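Local structure of MIP07328p (Drosophila melanogaster, 6FKK) at residues 179-184 with 243-248; 272-277 with 389-394; 404-409 with 416-421. The protein acts as a semaphorin, an axon guidance cue with chemorepellent activity, probably by binding semaphorin receptors through its extracellular part. One frame throughout, in Å; residues are numbered along the deposited sequence.

In the fold
All three contacts belong to the sema domain, a beta-propeller, and follow one another in series along the chain. Interaction 1 joins two loops near the periphery, its centre 25 Å from that of the chain and 31 Å from the centre of interaction 2; the nearest atoms of these two are about 17 Å apart. Interactions 2 and 3 have centres only 10 Å apart and share the antiparallel sheet of strands 386-396, 402-410, 414-423 and 432-442. Interaction 2 packs the first of these strands against strand 265-279 of another sheet, whereas interaction 3 pairs the middle two as a hairpin. The two touch directly, A390 O lying 2.6 Å from Y407 N in a probable hydrogen bond, so one four-stranded sheet carries both.

Interaction 1: 179-184 with 243-248; sequences RENLRT and HGKSWT
L182 and K245 bring two irregular loop segments together, their CA atoms 4.7 Å apart, and just beyond them the R183 N-H reaches K245 O at 3.0 Å with an N-H...O angle of 160°, the donor tilted out of the carbonyl plane. That carbonyl also receives a CA-H...O contact from L182, while R183 O takes one from S246 CA, so the two backbones run close together although a single conventional hydrogen bond joins them.

W247 contributes the largest share of the buried surface. Its indole lies under L182, whose CB stands over the centre of the six-membered ring in a CH-pi contact, 4.3 Å from the centroid and close to the ring normal. The CD1 corner of the indole is met by T184, with CG2 3.8 Å from W247 CD1. At the far end of the ring R179 crosses at about a right angle: its CB and NE approach W247 CH2, and its NH2 lies 3.9 Å from W247 CZ3, with guanidinium and ring planes 51° apart. Bends at chi2 and chi3 turn the guanidinium so that its edge comes to the indole at W247 CZ3, and its NH2 is held by D236 O. The branch CD2 of L182 points the other way, toward the carbonyl oxygens of G244 and S246. On the outer side, the aliphatic part of K245 runs past the N181 amide, CE 3.8 Å from N181 ND2.

The polar ends turn to partners beyond the two segments: R183 makes a salt bridge with D174, and S246 OG bonds to K359 NZ. The contact thus combines one backbone hydrogen bond with a buried indole packed under L182 and beside R179 and T184, whose N-H is satisfied by I177 O of strand 175-178, tying together two loops of the propeller.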
ATOM      1  N   ARG A 179      -0.594 -18.380   8.833  1.00 52.18           N
ATOM      2  CA  ARG A 179       0.473 -18.125   9.798  1.00 46.56           C
ATOM      3  C   ARG A 179       0.521 -19.236  10.840  1.00 63.69           C
ATOM      4  O   ARG A 179      -0.445 -19.426  11.587  1.00 82.44           O
ATOM      5  CB  ARG A 179       0.275 -16.765  10.482  1.00 44.86           C
ATOM      6  CG  ARG A 179       1.464 -16.267  11.314  1.00 45.80           C
ATOM      7  CD  ARG A 179       1.485 -16.830  12.738  1.00 47.38           C
ATOM      8  NE  ARG A 179       0.174 -16.782  13.380  1.00 64.40           N
ATOM      9  CZ  ARG A 179      -0.094 -17.300  14.575  1.00 58.89           C
ATOM     10  NH1 ARG A 179       0.860 -17.907  15.268  1.00 77.80           N
ATOM     11  NH2 ARG A 179      -1.316 -17.210  15.082  1.00 57.35           N
ATOM     12  N   GLU A 180       1.641 -19.960  10.909  1.00 63.84           N
ATOM     13  CA  GLU A 180       1.876 -20.979  11.937  1.00 70.97           C
ATOM     14  C   GLU A 180       0.711 -21.969  12.007  1.00 78.43           C
ATOM     15  O   GLU A 180       0.084 -22.169  13.051  1.00 74.32           O
ATOM     16  CB  GLU A 180       2.142 -20.324  13.298  1.00102.36           C
ATOM     17  CG  GLU A 180       2.595 -21.262  14.426  1.00124.62           C
ATOM     18  CD  GLU A 180       4.026 -21.754  14.282  1.00141.35           C
ATOM     19  OE1 GLU A 180       4.662 -21.487  13.240  1.00148.21           O
ATOM     20  OE2 GLU A 180       4.519 -22.411  15.224  1.00139.20           O
ATOM     21  N   ASN A 181       0.412 -22.578  10.860  1.00 95.63           N
ATOM     22  CA  ASN A 181      -0.635 -23.594  10.744  1.00 93.81           C
ATOM     23  C   ASN A 181      -1.996 -23.068  11.200  1.00 76.22           C
ATOM     24  O   ASN A 181      -2.777 -23.779  11.835  1.00 74.88           O
ATOM     25  CB  ASN A 181      -0.259 -24.866  11.505  1.00 94.05           C
ATOM     26  CG  ASN A 181      -0.879 -26.104  10.896  1.00106.72           C
ATOM     27  OD1 ASN A 181      -1.289 -26.095   9.735  1.00 87.42           O
ATOM     28  ND2 ASN A 181      -0.953 -27.177  11.676  1.00118.41           N
ATOM     29  N   LEU A 182      -2.280 -21.807  10.878  1.00 56.66           N
ATOM     30  CA  LEU A 182      -3.595 -21.209  11.077  1.00 48.52           C
ATOM     31  C   LEU A 182      -3.998 -20.524   9.780  1.00 54.24           C
ATOM     32  O   LEU A 182      -3.306 -19.609   9.322  1.00 45.61           O
ATOM     33  CB  LEU A 182      -3.590 -20.206  12.235  1.00 55.40           C
ATOM     34  CG  LEU A 182      -3.684 -20.773  13.652  1.00 65.12           C
ATOM     35  CD1 LEU A 182      -3.661 -19.652  14.679  1.00 68.17           C
ATOM     36  CD2 LEU A 182      -4.939 -21.615  13.802  1.00 61.34           C
ATOM     37  N   ARG A 183      -5.108 -20.963   9.190  1.00 46.70           N
ATOM     38  CA  ARG A 183      -5.514 -20.468   7.883  1.00 52.16           C
ATOM     39  C   ARG A 183      -7.004 -20.162   7.874  1.00 58.67           C
ATOM     40  O   ARG A 183      -7.778 -20.692   8.675  1.00 54.73           O
ATOM     41  CB  ARG A 183      -5.192 -21.474   6.770  1.00 47.64           C
ATOM     42  CG  ARG A 183      -6.001 -22.759   6.848  1.00 57.28           C
ATOM     43  CD  ARG A 183      -6.023 -23.473   5.507  1.00 64.03           C
ATOM     44  NE  ARG A 183      -6.781 -22.720   4.511  1.00 57.29           N
ATOM     45  CZ  ARG A 183      -6.823 -23.022   3.217  1.00 68.19           C
ATOM     46  NH1 ARG A 183      -6.144 -24.062   2.755  1.00 87.50           N
ATOM     47  NH2 ARG A 183      -7.539 -22.278   2.384  1.00 54.14           N
ATOM     48  N   THR A 184      -7.393 -19.297   6.942  1.00 53.19           N
ATOM     49  CA  THR A 184      -8.799 -19.030   6.698  1.00 51.64           C
ATOM     50  C   THR A 184      -9.476 -20.261   6.099  1.00 66.37           C
ATOM     51  O   THR A 184      -8.827 -21.144   5.529  1.00 75.13           O
ATOM     52  CB  THR A 184      -8.964 -17.833   5.766  1.00 41.09           C
ATOM     53  OG1 THR A 184      -8.155 -18.023   4.598  1.00 65.85           O
ATOM     54  CG2 THR A 184      -8.540 -16.555   6.468  1.00 51.64           C
ATOM     55  N   HIS A 243     -11.399 -26.818  14.998  1.00 78.83           N
ATOM     56  CA  HIS A 243     -11.076 -25.420  14.760  1.00 69.31           C
ATOM     57  C   HIS A 243      -9.616 -25.096  15.050  1.00 59.27           C
ATOM     58  O   HIS A 243      -9.240 -23.920  15.011  1.00 67.01           O
ATOM     59  CB  HIS A 243     -11.978 -24.516  15.607  1.00 70.15           C
ATOM     60  CG  HIS A 243     -13.437 -24.834  15.498  1.00 66.41           C
ATOM     61  ND1 HIS A 243     -14.206 -24.445  14.422  1.00 63.26           N
ATOM     62  CD2 HIS A 243     -14.272 -25.490  16.338  1.00 61.66           C
ATOM     63  CE1 HIS A 243     -15.449 -24.855  14.600  1.00 58.44           C
ATOM     64  NE2 HIS A 243     -15.516 -25.492  15.755  1.00 65.93           N
ATOM     65  N   GLY A 244      -8.790 -26.104  15.336  1.00 57.32           N
ATOM     66  CA  GLY A 244      -7.419 -25.861  15.751  1.00 58.27           C
ATOM     67  C   GLY A 244      -6.506 -25.352  14.654  1.00 64.59           C
ATOM     68  O   GLY A 244      -5.418 -24.852  14.955  1.00 68.93           O
ATOM     69  N   LYS A 245      -6.916 -25.472  13.391  1.00 64.16           N
ATOM     70  CA  LYS A 245      -6.109 -25.013  12.268  1.00 60.77           C
ATOM     71  C   LYS A 245      -6.690 -23.779  11.591  1.00 55.66           C
ATOM     72  O   LYS A 245      -6.208 -23.385  10.524  1.00 75.10           O
ATOM     73  CB  LYS A 245      -5.939 -26.134  11.241  1.00 68.30           C
ATOM     74  CG  LYS A 245      -5.071 -27.288  11.703  1.00 74.36           C
ATOM     75  CD  LYS A 245      -4.849 -28.277  10.569  1.00 87.13           C
ATOM     76  CE  LYS A 245      -3.919 -29.405  10.983  1.00 88.62           C
ATOM     77  NZ  LYS A 245      -3.643 -30.335   9.853  1.00 83.52           N
ATOM     78  N   SER A 246      -7.710 -23.160  12.180  1.00 57.38           N
ATOM     79  CA  SER A 246      -8.370 -22.005  11.595  1.00 56.88           C
ATOM     80  C   SER A 246      -8.341 -20.834  12.569  1.00 51.07           C
ATOM     81  O   SER A 246      -8.249 -21.020  13.785  1.00 54.55           O
ATOM     82  CB  SER A 246      -9.821 -22.331  11.212  1.00 60.19           C
ATOM     83  OG  SER A 246     -10.510 -22.945  12.287  1.00 79.10           O
ATOM     84  N   TRP A 247      -8.414 -19.624  12.020  1.00 47.50           N
ATOM     85  CA  TRP A 247      -8.441 -18.434  12.856  1.00 45.64           C
ATOM     86  C   TRP A 247      -9.712 -18.396  13.693  1.00 62.49           C
ATOM     87  O   TRP A 247     -10.764 -18.905  13.297  1.00 74.40           O
ATOM     88  CB  TRP A 247      -8.366 -17.167  12.001  1.00 41.99           C
ATOM     89  CG  TRP A 247      -7.134 -17.027  11.160  1.00 46.16           C
ATOM     90  CD1 TRP A 247      -7.006 -17.330   9.834  1.00 57.34           C
ATOM     91  CD2 TRP A 247      -5.861 -16.520  11.578  1.00 45.82           C
ATOM     92  NE1 TRP A 247      -5.731 -17.049   9.404  1.00 56.30           N
ATOM     93  CE2 TRP A 247      -5.009 -16.551  10.457  1.00 43.14           C
ATOM     94  CE3 TRP A 247      -5.359 -16.045  12.795  1.00 52.84           C
ATOM     95  CZ2 TRP A 247      -3.684 -16.129  10.515  1.00 43.30           C
ATOM     96  CZ3 TRP A 247      -4.043 -15.626  12.849  1.00 45.70           C
ATOM     97  CH2 TRP A 247      -3.221 -15.670  11.718  1.00 51.16           C
ATOM     98  N   THR A 248      -9.604 -17.786  14.872  1.00 44.53           N
ATOM     99  CA  THR A 248     -10.758 -17.460  15.699  1.00 57.26           C
ATOM    100  C   THR A 248     -10.934 -15.958  15.846  1.00 58.01           C
ATOM    101  O   THR A 248     -11.757 -15.510  16.652  1.00 55.23           O
ATOM    102  CB  THR A 248     -10.633 -18.107  17.078  1.00 56.31           C
ATOM    103  OG1 THR A 248      -9.455 -17.618  17.731  1.00 52.71           O
ATOM    104  CG2 THR A 248     -10.542 -19.615  16.944  1.00 48.56           C
TER

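Interaction 2: 272-277 with 389-394; sequences AISPIV and IAVHPQ
V277 meets V391 and P393 with its two methyl branches, each to a different neighbour. With CG1 anti to the backbone N (chi1 169°), this branch lies 3.5 Å from P393 CB, while CG2 abuts V391 CB at 3.9 Å; the valine thus straddles the gap between the V391 and P393 side chains. At the other end the bump belongs to I389. Its CG2 methyl enters a shallow hollow formed by A272 CB, the I273 carbonyl and S274: it is 3.4 Å from I273 C and 4.0 Å from A272 CB. Between these two points of contact the chain of 272-277 bows outward around P275 and I276, and S274 OG approaches V391 CG2 only loosely, its hydroxyl being bonded to P275 O and to Y286 N.

No hydrogen bond crosses the contact, although the segments run almost parallel, 6° apart end to end. It is packing between two sheets of the propeller: strand 265-279 pairs with strand 282-290, whose V288 and Y286 touch I389 and V391, while strand 386-396 is hydrogen-bonded to strand 402-410 (A390 with Y407, H392 with V405), whose D404 touches both V277 and P393.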
ATOM      1  N   ALA A 272      -3.394   0.228  -4.090  1.00 43.95           N
ATOM      2  CA  ALA A 272      -2.142   0.340  -3.356  1.00 35.71           C
ATOM      3  C   ALA A 272      -2.391   1.053  -2.036  1.00 40.96           C
ATOM      4  O   ALA A 272      -3.340   1.830  -1.905  1.00 51.98           O
ATOM      5  CB  ALA A 272      -1.080   1.095  -4.163  1.00 39.03           C
ATOM      6  N   ILE A 273      -1.523   0.778  -1.061  1.00 41.74           N
ATOM      7  CA  ILE A 273      -1.539   1.467   0.220  1.00 49.57           C
ATOM      8  C   ILE A 273      -0.116   1.873   0.576  1.00 49.27           C
ATOM      9  O   ILE A 273       0.864   1.342   0.048  1.00 54.50           O
ATOM     10  CB  ILE A 273      -2.141   0.612   1.357  1.00 40.46           C
ATOM     11  CG1 ILE A 273      -1.252  -0.601   1.643  1.00 43.33           C
ATOM     12  CG2 ILE A 273      -3.560   0.184   1.017  1.00 33.70           C
ATOM     13  CD1 ILE A 273      -1.631  -1.349   2.902  1.00 31.89           C
ATOM     14  N   SER A 274      -0.018   2.830   1.475  1.00 40.26           N
ATOM     15  CA  SER A 274       1.236   3.292   2.036  1.00 48.52           C
ATOM     16  C   SER A 274       1.418   2.728   3.435  1.00 49.71           C
ATOM     17  O   SER A 274       0.465   2.231   4.042  1.00 71.63           O
ATOM     18  CB  SER A 274       1.257   4.823   2.087  1.00 47.84           C
ATOM     19  OG  SER A 274       0.325   5.305   3.040  1.00 41.03           O
ATOM     20  N   PRO A 275       2.633   2.770   3.982  1.00 47.23           N
ATOM     21  CA  PRO A 275       2.810   2.416   5.395  1.00 45.38           C
ATOM     22  C   PRO A 275       2.028   3.368   6.285  1.00 52.74           C
ATOM     23  O   PRO A 275       1.541   4.415   5.850  1.00 56.66           O
ATOM     24  CB  PRO A 275       4.320   2.551   5.617  1.00 38.19           C
ATOM     25  CG  PRO A 275       4.917   2.425   4.259  1.00 34.66           C
ATOM     26  CD  PRO A 275       3.922   3.026   3.314  1.00 65.19           C
ATOM     27  N   ILE A 276       1.902   2.994   7.560  1.00 51.11           N
ATOM     28  CA  ILE A 276       1.214   3.865   8.503  1.00 43.62           C
ATOM     29  C   ILE A 276       1.986   5.167   8.636  1.00 46.82           C
ATOM     30  O   ILE A 276       3.186   5.174   8.942  1.00 45.22           O
ATOM     31  CB  ILE A 276       1.041   3.175   9.863  1.00 42.28           C
ATOM     32  CG1 ILE A 276       0.049   2.019   9.748  1.00 34.69           C
ATOM     33  CG2 ILE A 276       0.557   4.174  10.903  1.00 33.30           C
ATOM     34  CD1 ILE A 276      -0.319   1.407  11.080  1.00 53.02           C
ATOM     35  N   VAL A 277       1.302   6.279   8.390  1.00 57.19           N
ATOM     36  CA  VAL A 277       1.889   7.611   8.447  1.00 45.71           C
ATOM     37  C   VAL A 277       1.491   8.267   9.760  1.00 51.42           C
ATOM     38  O   VAL A 277       0.332   8.173  10.188  1.00 66.65           O
ATOM     39  CB  VAL A 277       1.440   8.458   7.240  1.00 39.71           C
ATOM     40  CG1 VAL A 277       1.828   9.911   7.425  1.00 34.18           C
ATOM     41  CG2 VAL A 277       2.042   7.907   5.959  1.00 57.08           C
ATOM     42  N   ILE A 389       1.517   4.885  -4.427  1.00 41.22           N
ATOM     43  CA  ILE A 389       1.295   5.884  -3.387  1.00 38.85           C
ATOM     44  C   ILE A 389       2.530   5.940  -2.497  1.00 38.79           C
ATOM     45  O   ILE A 389       3.173   4.920  -2.237  1.00 48.83           O
ATOM     46  CB  ILE A 389       0.021   5.556  -2.577  1.00 41.72           C
ATOM     47  CG1 ILE A 389      -0.256   6.627  -1.518  1.00 48.88           C
ATOM     48  CG2 ILE A 389       0.130   4.178  -1.948  1.00 60.74           C
ATOM     49  CD1 ILE A 389      -0.954   7.850  -2.061  1.00 38.43           C
ATOM     50  N   ALA A 390       2.864   7.147  -2.047  1.00 40.27           N
ATOM     51  CA  ALA A 390       3.948   7.371  -1.101  1.00 45.75           C
ATOM     52  C   ALA A 390       3.740   8.742  -0.475  1.00 38.33           C
ATOM     53  O   ALA A 390       3.181   9.641  -1.107  1.00 48.06           O
ATOM     54  CB  ALA A 390       5.323   7.280  -1.771  1.00 44.83           C
ATOM     55  N   VAL A 391       4.181   8.891   0.772  1.00 34.62           N
ATOM     56  CA  VAL A 391       3.919  10.095   1.555  1.00 34.81           C
ATOM     57  C   VAL A 391       5.210  10.582   2.196  1.00 37.80           C
ATOM     58  O   VAL A 391       5.970   9.788   2.762  1.00 55.02           O
ATOM     59  CB  VAL A 391       2.854   9.845   2.642  1.00 45.75           C
ATOM     60  CG1 VAL A 391       2.624  11.106   3.460  1.00 34.30           C
ATOM     61  CG2 VAL A 391       1.555   9.369   2.022  1.00 42.44           C
ATOM     62  N   HIS A 392       5.454  11.896   2.106  1.00 54.28           N
ATOM     63  CA  HIS A 392       6.451  12.577   2.923  1.00 53.38           C
ATOM     64  C   HIS A 392       5.702  13.310   4.026  1.00 58.54           C
ATOM     65  O   HIS A 392       5.147  14.392   3.779  1.00 61.62           O
ATOM     66  CB  HIS A 392       7.283  13.556   2.088  1.00 53.00           C
ATOM     67  CG  HIS A 392       8.386  14.226   2.852  1.00 58.70           C
ATOM     68  ND1 HIS A 392       9.223  15.162   2.282  1.00 47.56           N
ATOM     69  CD2 HIS A 392       8.791  14.094   4.139  1.00 54.45           C
ATOM     70  CE1 HIS A 392      10.095  15.578   3.184  1.00 52.39           C
ATOM     71  NE2 HIS A 392       9.854  14.946   4.319  1.00 61.54           N
ATOM     72  N   PRO A 393       5.648  12.777   5.241  1.00 47.58           N
ATOM     73  CA  PRO A 393       4.739  13.327   6.248  1.00 55.05           C
ATOM     74  C   PRO A 393       5.302  14.535   6.975  1.00 58.67           C
ATOM     75  O   PRO A 393       6.508  14.654   7.211  1.00 58.28           O
ATOM     76  CB  PRO A 393       4.550  12.154   7.216  1.00 56.91           C
ATOM     77  CG  PRO A 393       5.832  11.406   7.128  1.00 57.70           C
ATOM     78  CD  PRO A 393       6.300  11.538   5.698  1.00 42.43           C
ATOM     79  N   GLN A 394       4.388  15.443   7.323  1.00 58.16           N
ATOM     80  CA  GLN A 394       4.655  16.551   8.242  1.00 50.19           C
ATOM     81  C   GLN A 394       5.793  17.443   7.746  1.00 58.87           C
ATOM     82  O   GLN A 394       6.750  17.731   8.470  1.00 74.12           O
ATOM     83  CB  GLN A 394       4.933  16.030   9.652  1.00 62.44           C
ATOM     84  CG  GLN A 394       3.745  15.314  10.286  1.00 47.80           C
ATOM     85  CD  GLN A 394       2.517  16.203  10.403  1.00 53.32           C
ATOM     86  OE1 GLN A 394       2.416  17.029  11.313  1.00 58.80           O
ATOM     87  NE2 GLN A 394       1.576  16.038   9.479  1.00 51.56           N
TER

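Interaction 3: 404-409 with 416-421; sequences DVIYSG and TKFINI
I406 and F418 face each other as a hydrogen-bonded pair in the antiparallel hairpin of strands 402-410 and 414-423. Four backbone bonds join the segments: I406 N to F418 O (2.9 Å, N-H...O angle 168°) is answered by F418 N to I406 O, and S408 and T416 exchange a similar pair. Between them, Y407 and K417 form the non-hydrogen-bonded pair, where CA-H...O contacts run from K417 CA to I406 O and from Y407 CA to T416 O.

Apolar contacts gather on the face bearing I406 and F418. With CG between the backbone N and the carbonyl carbon (chi1 73°), the phenyl ring leans over strand 402-410, and I406 CB sits over one face, 3.9 Å from the ring centroid and offset toward its rim. I406 CG2 reaches F418 CE1 at 3.5 Å, while CD1 bears on CE2. Replacing F418 by alanine is likely to strip I406 of this cover and open a gap beside T435. On the other face the aliphatic chain of K417 crosses Y407 at a slant, with CE 3.5 Å from Y407 CE2.

The polar ends are claimed elsewhere: Y407 OH bonds to L475 O, K417 NZ to H477 NE2 and S408 OG to A388 O. Backbone bonds therefore fix the pairing, carbon contacts add to it on both faces, and the buried polar tips tie the hairpin to surrounding segments of the chain.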
ATOM      1  N   ASP A 404       1.264  16.952   4.840  1.00 46.96           N
ATOM      2  CA  ASP A 404       1.742  15.716   4.236  1.00 52.79           C
ATOM      3  C   ASP A 404       1.818  15.896   2.725  1.00 51.55           C
ATOM      4  O   ASP A 404       0.801  16.147   2.072  1.00 44.87           O
ATOM      5  CB  ASP A 404       0.818  14.552   4.588  1.00 39.85           C
ATOM      6  CG  ASP A 404       0.894  14.166   6.050  1.00 53.57           C
ATOM      7  OD1 ASP A 404       1.780  14.692   6.754  1.00 58.86           O
ATOM      8  OD2 ASP A 404       0.069  13.338   6.495  1.00 59.46           O
ATOM      9  N   VAL A 405       3.019  15.780   2.167  1.00 48.35           N
ATOM     10  CA  VAL A 405       3.188  15.806   0.719  1.00 40.83           C
ATOM     11  C   VAL A 405       2.945  14.398   0.192  1.00 48.22           C
ATOM     12  O   VAL A 405       3.678  13.463   0.529  1.00 45.67           O
ATOM     13  CB  VAL A 405       4.581  16.315   0.325  1.00 40.87           C
ATOM     14  CG1 VAL A 405       4.699  16.407  -1.190  1.00 41.52           C
ATOM     15  CG2 VAL A 405       4.839  17.666   0.967  1.00 47.64           C
ATOM     16  N   ILE A 406       1.912  14.245  -0.629  1.00 49.28           N
ATOM     17  CA  ILE A 406       1.459  12.940  -1.091  1.00 35.89           C
ATOM     18  C   ILE A 406       1.928  12.728  -2.523  1.00 51.44           C
ATOM     19  O   ILE A 406       1.726  13.589  -3.388  1.00 51.04           O
ATOM     20  CB  ILE A 406      -0.070  12.818  -0.988  1.00 40.39           C
ATOM     21  CG1 ILE A 406      -0.510  13.019   0.463  1.00 37.32           C
ATOM     22  CG2 ILE A 406      -0.530  11.469  -1.510  1.00 34.56           C
ATOM     23  CD1 ILE A 406      -1.974  13.350   0.616  1.00 63.65           C
ATOM     24  N   TYR A 407       2.548  11.579  -2.773  1.00 54.11           N
ATOM     25  CA  TYR A 407       3.039  11.210  -4.091  1.00 50.02           C
ATOM     26  C   TYR A 407       2.213  10.052  -4.634  1.00 56.15           C
ATOM     27  O   TYR A 407       1.922   9.093  -3.911  1.00 66.19           O
ATOM     28  CB  TYR A 407       4.518  10.817  -4.037  1.00 43.81           C
ATOM     29  CG  TYR A 407       5.440  11.927  -3.580  1.00 48.19           C
ATOM     30  CD1 TYR A 407       5.536  12.269  -2.239  1.00 48.10           C
ATOM     31  CD2 TYR A 407       6.222  12.625  -4.489  1.00 53.46           C
ATOM     32  CE1 TYR A 407       6.377  13.281  -1.817  1.00 54.23           C
ATOM     33  CE2 TYR A 407       7.068  13.637  -4.075  1.00 46.52           C
ATOM     34  CZ  TYR A 407       7.140  13.962  -2.739  1.00 42.23           C
ATOM     35  OH  TYR A 407       7.981  14.968  -2.321  1.00 54.12           O
ATOM     36  N   SER A 408       1.838  10.142  -5.906  1.00 55.43           N
ATOM     37  CA  SER A 408       1.025   9.113  -6.533  1.00 48.50           C
ATOM     38  C   SER A 408       1.510   8.879  -7.956  1.00 50.91           C
ATOM     39  O   SER A 408       1.803   9.831  -8.684  1.00 54.54           O
ATOM     40  CB  SER A 408      -0.459   9.501  -6.535  1.00 42.12           C
ATOM     41  OG  SER A 408      -1.263   8.442  -7.022  1.00 59.66           O
ATOM     42  N   GLY A 409       1.595   7.609  -8.344  1.00 36.10           N
ATOM     43  CA  GLY A 409       2.012   7.256  -9.686  1.00 37.44           C
ATOM     44  C   GLY A 409       0.883   6.705 -10.533  1.00 46.18           C
ATOM     45  O   GLY A 409      -0.158   6.305 -10.002  1.00 48.83           O
ATOM     46  N   THR A 416       2.434  12.522  -9.453  1.00 51.70           N
ATOM     47  CA  THR A 416       1.691  13.698  -9.020  1.00 54.39           C
ATOM     48  C   THR A 416       2.002  13.984  -7.558  1.00 68.55           C
ATOM     49  O   THR A 416       1.772  13.133  -6.692  1.00 76.06           O
ATOM     50  CB  THR A 416       0.186  13.499  -9.214  1.00 66.75           C
ATOM     51  OG1 THR A 416      -0.108  13.368 -10.611  1.00 83.01           O
ATOM     52  CG2 THR A 416      -0.585  14.682  -8.648  1.00 70.96           C
ATOM     53  N   LYS A 417       2.527  15.177  -7.289  1.00 53.92           N
ATOM     54  CA  LYS A 417       2.664  15.693  -5.935  1.00 50.62           C
ATOM     55  C   LYS A 417       1.458  16.563  -5.609  1.00 47.52           C
ATOM     56  O   LYS A 417       0.991  17.329  -6.457  1.00 63.79           O
ATOM     57  CB  LYS A 417       3.937  16.527  -5.778  1.00 49.94           C
ATOM     58  CG  LYS A 417       5.236  15.849  -6.161  1.00 57.81           C
ATOM     59  CD  LYS A 417       6.370  16.868  -6.120  1.00 81.95           C
ATOM     60  CE  LYS A 417       7.737  16.222  -6.282  1.00 81.37           C
ATOM     61  NZ  LYS A 417       7.877  15.475  -7.562  1.00 92.56           N
ATOM     62  N   PHE A 418       0.962  16.454  -4.379  1.00 38.12           N
ATOM     63  CA  PHE A 418      -0.109  17.338  -3.939  1.00 38.25           C
ATOM     64  C   PHE A 418      -0.182  17.343  -2.421  1.00 47.60           C
ATOM     65  O   PHE A 418       0.247  16.398  -1.753  1.00 54.35           O
ATOM     66  CB  PHE A 418      -1.465  16.941  -4.541  1.00 37.70           C
ATOM     67  CG  PHE A 418      -2.061  15.690  -3.951  1.00 44.22           C
ATOM     68  CD1 PHE A 418      -1.769  14.447  -4.486  1.00 53.36           C
ATOM     69  CD2 PHE A 418      -2.937  15.762  -2.878  1.00 42.17           C
ATOM     70  CE1 PHE A 418      -2.324  13.299  -3.951  1.00 49.69           C
ATOM     71  CE2 PHE A 418      -3.492  14.619  -2.338  1.00 48.61           C
ATOM     72  CZ  PHE A 418      -3.186  13.386  -2.877  1.00 50.73           C
ATOM     73  N   ILE A 419      -0.738  18.431  -1.887  1.00 38.43           N
ATOM     74  CA  ILE A 419      -1.057  18.556  -0.472  1.00 51.53           C
ATOM     75  C   ILE A 419      -2.519  18.965  -0.355  1.00 50.44           C
ATOM     76  O   ILE A 419      -3.161  19.354  -1.330  1.00 48.43           O
ATOM     77  CB  ILE A 419      -0.149  19.570   0.256  1.00 45.23           C
ATOM     78  CG1 ILE A 419      -0.381  20.980  -0.291  1.00 41.22           C
ATOM     79  CG2 ILE A 419       1.314  19.169   0.129  1.00 50.46           C
ATOM     80  CD1 ILE A 419       0.345  22.059   0.479  1.00 52.49           C
ATOM     81  N   ASN A 420      -3.044  18.872   0.863  1.00 44.15           N
ATOM     82  CA  ASN A 420      -4.430  19.214   1.147  1.00 45.25           C
ATOM     83  C   ASN A 420      -4.485  20.382   2.119  1.00 48.86           C
ATOM     84  O   ASN A 420      -3.692  20.456   3.064  1.00 67.62           O
ATOM     85  CB  ASN A 420      -5.192  18.019   1.727  1.00 58.85           C
ATOM     86  CG  ASN A 420      -5.394  16.910   0.716  1.00 59.07           C
ATOM     87  OD1 ASN A 420      -4.910  15.794   0.899  1.00 74.25           O
ATOM     88  ND2 ASN A 420      -6.116  17.212  -0.357  1.00 41.12           N
ATOM     89  N   ILE A 421      -5.422  21.293   1.881  1.00 52.24           N
ATOM     90  CA  ILE A 421      -5.667  22.429   2.760  1.00 60.39           C
ATOM     91  C   ILE A 421      -7.155  22.463   3.071  1.00 55.63           C
ATOM     92  O   ILE A 421      -7.984  22.504   2.153  1.00 75.05           O
ATOM     93  CB  ILE A 421      -5.212  23.758   2.133  1.00 59.99           C
ATOM     94  CG1 ILE A 421      -3.685  23.816   2.044  1.00 56.63           C
ATOM     95  CG2 ILE A 421      -5.747  24.937   2.930  1.00 49.84           C
ATOM     96  CD1 ILE A 421      -3.167  25.082   1.402  1.00 50.40           C
TER